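Local structure of CELL WALL surface anchor family protein (Streptococcus pneumoniae, 2WW8) at residues Val66-Asn72 and Thr98-Ala104; Val389-Pro395 and Arg442-Tyr448. The protein serves as the adhesin of the pneumococcal pilus, a wall-anchored surface protein that probably recognises host cells through a metal-binding, integrin-like domain. One frame throughout, in Å; residues are numbered along the deposited sequence.

How the interactions relate
Interaction 1 comes first along the chain and closes before interaction 2 opens. Their centres lie 108 Å apart, on opposite sides of the chain's centre, and the nearest atoms are still about 94 Å from each other, so they share no sheet or helix. The pair 66-72 and 98-104 joins neighbouring strands of a five-stranded antiparallel sheet in a prealbumin-like domain. The pair 389-395 and 442-448 lies mostly in loops, joined by a short two-stranded antiparallel pairing, beside a parallel sheet flanked by helices, near a bound magnesium ion. The separation fits an elongated adhesin built of successive domains, with a radius of gyration of 55 Å, in which the two contacts serve different modules.

Interaction 1. Residues Val66-Asn72 and Thr98-Ala104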
loop_
_atom_site.group_PDB
_atom_site.type_symbol
_atom_site.label_atom_id
_atom_site.label_comp_id
_atom_site.label_asym_id
_atom_site.label_seq_id
_atom_site.Cartn_x
_atom_site.Cartn_y
_atom_site.Cartn_z
ATOM N N VAL A 66 18.538 -18.502 -50.485
ATOM C CA VAL A 66 19.766 -18.715 -49.716
ATOM C C VAL A 66 20.544 -17.408 -49.523
ATOM O O VAL A 66 20.958 -16.777 -50.502
ATOM C CB VAL A 66 20.628 -19.908 -50.271
ATOM C CG1 VAL A 66 22.118 -19.789 -49.922
ATOM C CG2 VAL A 66 20.082 -21.261 -49.780
ATOM N N PHE A 67 20.730 -17.018 -48.258
ATOM C CA PHE A 67 21.359 -15.743 -47.922
ATOM C C PHE A 67 22.676 -15.842 -47.188
ATOM O O PHE A 67 22.922 -16.805 -46.472
ATOM C CB PHE A 67 20.402 -14.840 -47.116
ATOM C CG PHE A 67 19.197 -14.399 -47.900
ATOM C CD1 PHE A 67 19.237 -13.239 -48.666
ATOM C CD2 PHE A 67 18.037 -15.172 -47.898
ATOM C CE1 PHE A 67 18.127 -12.847 -49.398
ATOM C CE2 PHE A 67 16.913 -14.793 -48.628
ATOM C CZ PHE A 67 16.968 -13.629 -49.384
ATOM N N GLU A 68 23.491 -14.806 -47.355
ATOM C CA GLU A 68 24.778 -14.711 -46.677
ATOM C C GLU A 68 25.015 -13.415 -45.923
ATOM O O GLU A 68 24.853 -12.321 -46.463
ATOM C CB GLU A 68 25.933 -14.994 -47.643
ATOM C CG GLU A 68 25.802 -16.433 -48.135
ATOM C CD GLU A 68 27.055 -17.020 -48.762
ATOM O OE1 GLU A 68 28.016 -16.263 -49.050
ATOM O OE2 GLU A 68 27.046 -18.259 -48.952
ATOM N N LEU A 69 25.411 -13.572 -44.664
ATOM C CA LEU A 69 25.749 -12.431 -43.824
ATOM C C LEU A 69 27.231 -12.464 -43.459
ATOM O O LEU A 69 27.716 -13.402 -42.803
ATOM C CB LEU A 69 24.871 -12.399 -42.565
ATOM C CG LEU A 69 24.992 -11.156 -41.679
ATOM C CD1 LEU A 69 24.461 -9.894 -42.369
ATOM C CD2 LEU A 69 24.322 -11.425 -40.321
ATOM N N LYS A 70 27.950 -11.440 -43.903
ATOM C CA LYS A 70 29.383 -11.441 -43.656
ATOM C C LYS A 70 29.831 -10.161 -42.964
ATOM O O LYS A 70 29.485 -9.037 -43.360
ATOM C CB LYS A 70 30.239 -11.845 -44.883
ATOM C CG LYS A 70 30.581 -10.750 -45.891
ATOM C CD LYS A 70 31.977 -10.938 -46.493
ATOM C CE LYS A 70 32.205 -9.970 -47.656
ATOM N NZ LYS A 70 32.007 -10.645 -48.978
ATOM N N ASN A 71 30.597 -10.396 -41.904
ATOM C CA ASN A 71 31.168 -9.334 -41.117
ATOM C C ASN A 71 32.242 -8.539 -41.858
ATOM O O ASN A 71 33.296 -9.069 -42.197
ATOM C CB ASN A 71 31.685 -9.919 -39.807
ATOM C CG ASN A 71 31.773 -8.878 -38.731
ATOM O OD1 ASN A 71 32.554 -7.925 -38.833
ATOM N ND2 ASN A 71 30.940 -9.029 -37.707
ATOM N N ASN A 72 31.952 -7.262 -42.097
ATOM C CA ASN A 72 32.846 -6.322 -42.779
ATOM C C ASN A 72 34.121 -5.859 -42.060
ATOM O O ASN A 72 34.807 -4.954 -42.547
ATOM C CB ASN A 72 32.071 -5.075 -43.223
ATOM C CG ASN A 72 30.964 -5.387 -44.207
ATOM O OD1 ASN A 72 30.808 -6.524 -44.672
ATOM N ND2 ASN A 72 30.179 -4.363 -44.526
ATOM N N THR A 98 29.190 -4.116 -38.538
ATOM C CA THR A 98 28.623 -3.800 -39.850
ATOM C C THR A 98 28.685 -5.021 -40.752
ATOM O O THR A 98 29.691 -5.726 -40.770
ATOM C CB THR A 98 29.381 -2.617 -40.470
ATOM O OG1 THR A 98 29.355 -1.551 -39.516
ATOM C CG2 THR A 98 28.734 -2.137 -41.769
ATOM N N TYR A 99 27.602 -5.281 -41.480
ATOM C CA TYR A 99 27.483 -6.494 -42.284
ATOM C C TYR A 99 27.041 -6.197 -43.719
ATOM O O TYR A 99 26.317 -5.223 -43.957
ATOM C CB TYR A 99 26.511 -7.489 -41.636
ATOM C CG TYR A 99 26.925 -7.960 -40.256
ATOM C CD1 TYR A 99 26.945 -7.081 -39.157
ATOM C CD2 TYR A 99 27.294 -9.290 -40.045
ATOM C CE1 TYR A 99 27.338 -7.507 -37.898
ATOM C CE2 TYR A 99 27.688 -9.729 -38.778
ATOM C CZ TYR A 99 27.710 -8.830 -37.715
ATOM O OH TYR A 99 28.111 -9.285 -36.479
ATOM N N THR A 100 27.504 -7.026 -44.661
ATOM C CA THR A 100 26.867 -7.110 -45.973
ATOM C C THR A 100 26.065 -8.407 -46.050
ATOM O O THR A 100 26.559 -9.486 -45.700
ATOM C CB THR A 100 27.832 -6.934 -47.177
ATOM O OG1 THR A 100 28.621 -5.755 -46.980
ATOM C CG2 THR A 100 27.061 -6.772 -48.500
ATOM N N LEU A 101 24.810 -8.231 -46.464
ATOM C CA LEU A 101 23.828 -9.280 -46.744
ATOM C C LEU A 101 23.655 -9.417 -48.259
ATOM O O LEU A 101 23.380 -8.435 -48.969
ATOM C CB LEU A 101 22.468 -8.919 -46.137
ATOM C CG LEU A 101 21.328 -9.876 -45.741
ATOM C CD1 LEU A 101 20.042 -9.443 -46.449
ATOM C CD2 LEU A 101 21.540 -11.380 -45.921
ATOM N N THR A 102 23.819 -10.652 -48.731
ATOM C CA THR A 102 23.709 -11.006 -50.156
ATOM C C THR A 102 22.835 -12.248 -50.332
ATOM O O THR A 102 22.855 -13.190 -49.526
ATOM C CB THR A 102 25.075 -11.313 -50.819
ATOM O OG1 THR A 102 25.841 -12.142 -49.935
ATOM C CG2 THR A 102 25.863 -10.045 -51.158
ATOM N N GLU A 103 22.053 -12.218 -51.405
ATOM C CA GLU A 103 21.385 -13.416 -51.889
ATOM C C GLU A 103 22.409 -14.315 -52.628
ATOM O O GLU A 103 22.970 -13.941 -53.657
ATOM C CB GLU A 103 20.189 -13.014 -52.757
ATOM C CG GLU A 103 19.133 -14.089 -52.935
ATOM C CD GLU A 103 18.249 -13.807 -54.137
ATOM O OE1 GLU A 103 18.741 -13.155 -55.107
ATOM O OE2 GLU A 103 17.064 -14.234 -54.129
ATOM N N ALA A 104 22.682 -15.495 -52.078
ATOM C CA ALA A 104 23.620 -16.412 -52.708
ATOM C C ALA A 104 22.909 -17.163 -53.847
ATOM O O ALA A 104 23.371 -17.151 -54.989
ATOM C CB ALA A 104 24.229 -17.362 -51.671
#
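L69 slants across the Y99 side chain with its branched end: CD1 of L69 is 3.2 Å from Y99 CB, a tight fit, and CG of L69 is 3.4 Å from Y99 CD2. With L69 CG anti to the backbone N (chi1 -172°), both methyls come within reach of Y99. Further out, the N71 amide sits over one face of the same ring, its plane turned 64° from it, while the Y99 hydroxyl is hydrogen-bonded to the carbonyl of K95. At the other end, F67 CB meets L101 CD2 at 3.8 Å. The F67 ring crosses the aliphatic part of E103 at a slant, with CE1 of F67 3.9 Å from E103 CG; the carboxylate of E103 continues past it and accepts a bond from S113 N.

Behind these side chains the backbones pair antiparallel at 163°. E68 and T102 form a hydrogen-bonded pair, as do K70 and T100; the bond from K70 N to T100 O measures 3.0 Å. A104 N to V66 O (2.7 Å) and N72 N to T98 O continue the pairing at the two ends.

F67, L69, Y99 and L101 are buried, meeting strands 88-94 and 48-55, whereas E68, K70, T100 and T102 occupy the other, more exposed face. That division is consistent with an amphipathic sheet, apolar at the middle of its inner face and with polar N71 and E103 at the ends, while main-chain bonds fix the register.

Interaction 2. Residues Val389-Pro395 and Arg442-Tyr448; sequences VPTMSYP and RGDGQSY
S393 and R442 exchange two backbone hydrogen bonds, as the hydrogen-bonded pair of a very short antiparallel pairing. R442 N reaches S393 O at 2.9 Å, nearly in line with its C=O bond, whereas S393 N meets R442 O at 3.1 Å from a more tilted direction. The R442 chain bends at chi2 and chi3 and lies across P395, CD of R442 being 3.8 Å from P395 CB.

Past G443 the 442-448 segment curls round T391. G445 N donates to T391 O at 3.3 Å, but from 51° above the carbonyl plane, so it misses the lone pairs. A water donates to the same oxygen at 3.0 Å and accepts from D444 N and S447 N, linking T391 to two points of the turn. At the far end, the Y448 side chain crosses V389 at about a right angle, with V389 CG2 3.5 Å from Y448 CD1, and runs alongside P390. The buried P390 O has no hydrogen-bond partner in the model; a CA-H...O contact from Y448 CA approaches it at 3.5 Å.

A second shell sets these groups in place. The R442 guanidinium forms a salt bridge with E498 and donates from NH2 to L501 O; R497 forms a salt bridge with D444; H515 bonds to S393 OG, and T357 N binds T391 OG1 weakly. The T391 side chain is about 7 Å from the magnesium ion held by S234, S236 and D387, consistent with a metal-ion-dependent adhesion site as in integrin inserted domains. Segment 389-395 follows parallel-sheet strand 379-386 and packs on helices 359-373, 516-526 and 549-558, the last also touching Y448.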
loop_
_atom_site.group_PDB
_atom_site.type_symbol
_atom_site.label_atom_id
_atom_site.label_comp_id
_atom_site.label_asym_id
_atom_site.label_seq_id
_atom_site.Cartn_x
_atom_site.Cartn_y
_atom_site.Cartn_z
ATOM N N VAL A 389 -17.394 14.550 42.526
ATOM C CA VAL A 389 -16.886 14.424 43.875
ATOM C C VAL A 389 -17.344 13.122 44.536
ATOM O O VAL A 389 -18.363 12.577 44.130
ATOM C CB VAL A 389 -17.256 15.671 44.705
ATOM C CG1 VAL A 389 -16.722 16.981 44.039
ATOM C CG2 VAL A 389 -18.762 15.782 44.937
ATOM N N PRO A 390 -16.601 12.660 45.550
ATOM C CA PRO A 390 -16.918 11.366 46.156
ATOM C C PRO A 390 -18.271 11.398 46.882
ATOM O O PRO A 390 -18.665 12.403 47.454
ATOM C CB PRO A 390 -15.773 11.115 47.177
ATOM C CG PRO A 390 -15.110 12.485 47.452
ATOM C CD PRO A 390 -15.371 13.281 46.133
ATOM N N THR A 391 -18.969 10.267 46.889
ATOM C CA THR A 391 -20.243 10.152 47.528
ATOM C C THR A 391 -20.253 8.847 48.346
ATOM O O THR A 391 -21.311 8.451 48.850
ATOM C CB THR A 391 -21.426 10.161 46.516
ATOM O OG1 THR A 391 -21.221 9.139 45.543
ATOM C CG2 THR A 391 -21.639 11.543 45.797
ATOM N N MET A 392 -19.080 8.225 48.482
ATOM C CA MET A 392 -18.797 7.106 49.330
ATOM C C MET A 392 -17.366 7.217 49.873
ATOM O O MET A 392 -16.503 7.799 49.205
ATOM C CB MET A 392 -18.866 5.818 48.472
ATOM C CG MET A 392 -20.329 5.594 48.085
ATOM S SD MET A 392 -20.577 4.099 47.053
ATOM C CE MET A 392 -20.386 2.787 48.253
ATOM N N SER A 393 -17.091 6.622 51.023
ATOM C CA SER A 393 -15.706 6.642 51.535
ATOM C C SER A 393 -15.622 5.496 52.554
ATOM O O SER A 393 -16.667 4.992 53.022
ATOM C CB SER A 393 -15.432 8.011 52.220
ATOM O OG SER A 393 -16.428 8.298 53.196
ATOM N N TYR A 394 -14.415 5.077 52.927
ATOM C CA TYR A 394 -14.230 4.129 54.044
ATOM C C TYR A 394 -14.237 4.893 55.365
ATOM O O TYR A 394 -13.773 6.010 55.409
ATOM C CB TYR A 394 -12.932 3.341 53.928
ATOM C CG TYR A 394 -12.973 2.275 52.829
ATOM C CD1 TYR A 394 -13.764 1.142 52.938
ATOM C CD2 TYR A 394 -12.109 2.361 51.753
ATOM C CE1 TYR A 394 -13.757 0.145 51.961
ATOM C CE2 TYR A 394 -12.040 1.377 50.795
ATOM C CZ TYR A 394 -12.870 0.283 50.898
ATOM O OH TYR A 394 -12.828 -0.631 49.877
ATOM N N PRO A 395 -14.797 4.305 56.427
ATOM C CA PRO A 395 -14.886 4.967 57.731
ATOM C C PRO A 395 -13.483 5.009 58.391
ATOM O O PRO A 395 -12.703 4.056 58.285
ATOM C CB PRO A 395 -15.856 4.065 58.538
ATOM C CG PRO A 395 -15.655 2.680 57.967
ATOM C CD PRO A 395 -15.384 2.952 56.458
ATOM N N ARG A 442 -19.155 3.962 53.979
ATOM C CA ARG A 442 -19.966 5.164 54.252
ATOM C C ARG A 442 -20.559 5.621 52.943
ATOM O O ARG A 442 -19.873 5.578 51.918
ATOM C CB ARG A 442 -19.154 6.308 54.913
ATOM C CG ARG A 442 -18.334 5.926 56.163
ATOM C CD ARG A 442 -19.217 5.275 57.225
ATOM N NE ARG A 442 -20.249 6.168 57.709
ATOM C CZ ARG A 442 -21.084 5.879 58.705
ATOM N NH1 ARG A 442 -21.004 4.692 59.301
ATOM N NH2 ARG A 442 -22.014 6.765 59.048
ATOM N N GLY A 443 -21.811 6.109 52.993
ATOM C CA GLY A 443 -22.438 6.665 51.779
ATOM C C GLY A 443 -22.936 5.616 50.798
ATOM O O GLY A 443 -22.662 4.428 50.951
ATOM N N ASP A 444 -23.700 6.058 49.801
ATOM C CA ASP A 444 -24.250 5.147 48.804
ATOM C C ASP A 444 -24.464 5.877 47.472
ATOM O O ASP A 444 -25.231 5.366 46.640
ATOM C CB ASP A 444 -25.514 4.469 49.352
ATOM C CG ASP A 444 -26.728 5.427 49.426
ATOM O OD1 ASP A 444 -26.611 6.664 49.126
ATOM O OD2 ASP A 444 -27.819 4.915 49.780
ATOM N N GLY A 445 -23.816 7.039 47.258
ATOM C CA GLY A 445 -24.163 7.876 46.075
ATOM C C GLY A 445 -25.113 9.010 46.339
ATOM O O GLY A 445 -25.270 9.833 45.464
ATOM N N GLN A 446 -25.730 9.099 47.527
ATOM C CA GLN A 446 -26.713 10.141 47.849
ATOM C C GLN A 446 -26.131 11.556 47.858
ATOM O O GLN A 446 -26.732 12.475 47.316
ATOM C CB GLN A 446 -27.298 9.884 49.229
ATOM C CG GLN A 446 -28.555 10.699 49.590
ATOM C CD GLN A 446 -29.704 10.298 48.705
ATOM O OE1 GLN A 446 -30.065 9.124 48.611
ATOM N NE2 GLN A 446 -30.234 11.258 47.998
ATOM N N SER A 447 -24.981 11.743 48.485
ATOM C CA SER A 447 -24.449 13.107 48.586
ATOM C C SER A 447 -22.945 13.016 48.945
ATOM O O SER A 447 -22.498 12.054 49.525
ATOM C CB SER A 447 -25.162 13.807 49.747
ATOM O OG SER A 447 -24.824 15.162 49.817
ATOM N N TYR A 448 -22.220 14.068 48.623
ATOM C CA TYR A 448 -20.933 14.384 49.165
ATOM C C TYR A 448 -21.035 14.598 50.681
ATOM O O TYR A 448 -20.069 14.342 51.391
ATOM C CB TYR A 448 -20.482 15.686 48.520
ATOM C CG TYR A 448 -19.119 16.191 48.929
ATOM C CD1 TYR A 448 -17.958 15.639 48.351
ATOM C CD2 TYR A 448 -19.007 17.249 49.839
ATOM C CE1 TYR A 448 -16.675 16.108 48.719
ATOM C CE2 TYR A 448 -17.738 17.733 50.222
ATOM C CZ TYR A 448 -16.591 17.164 49.630
ATOM O OH TYR A 448 -15.327 17.611 49.952
HETATM O O HOH W 1 -23.860 9.287 50.080
#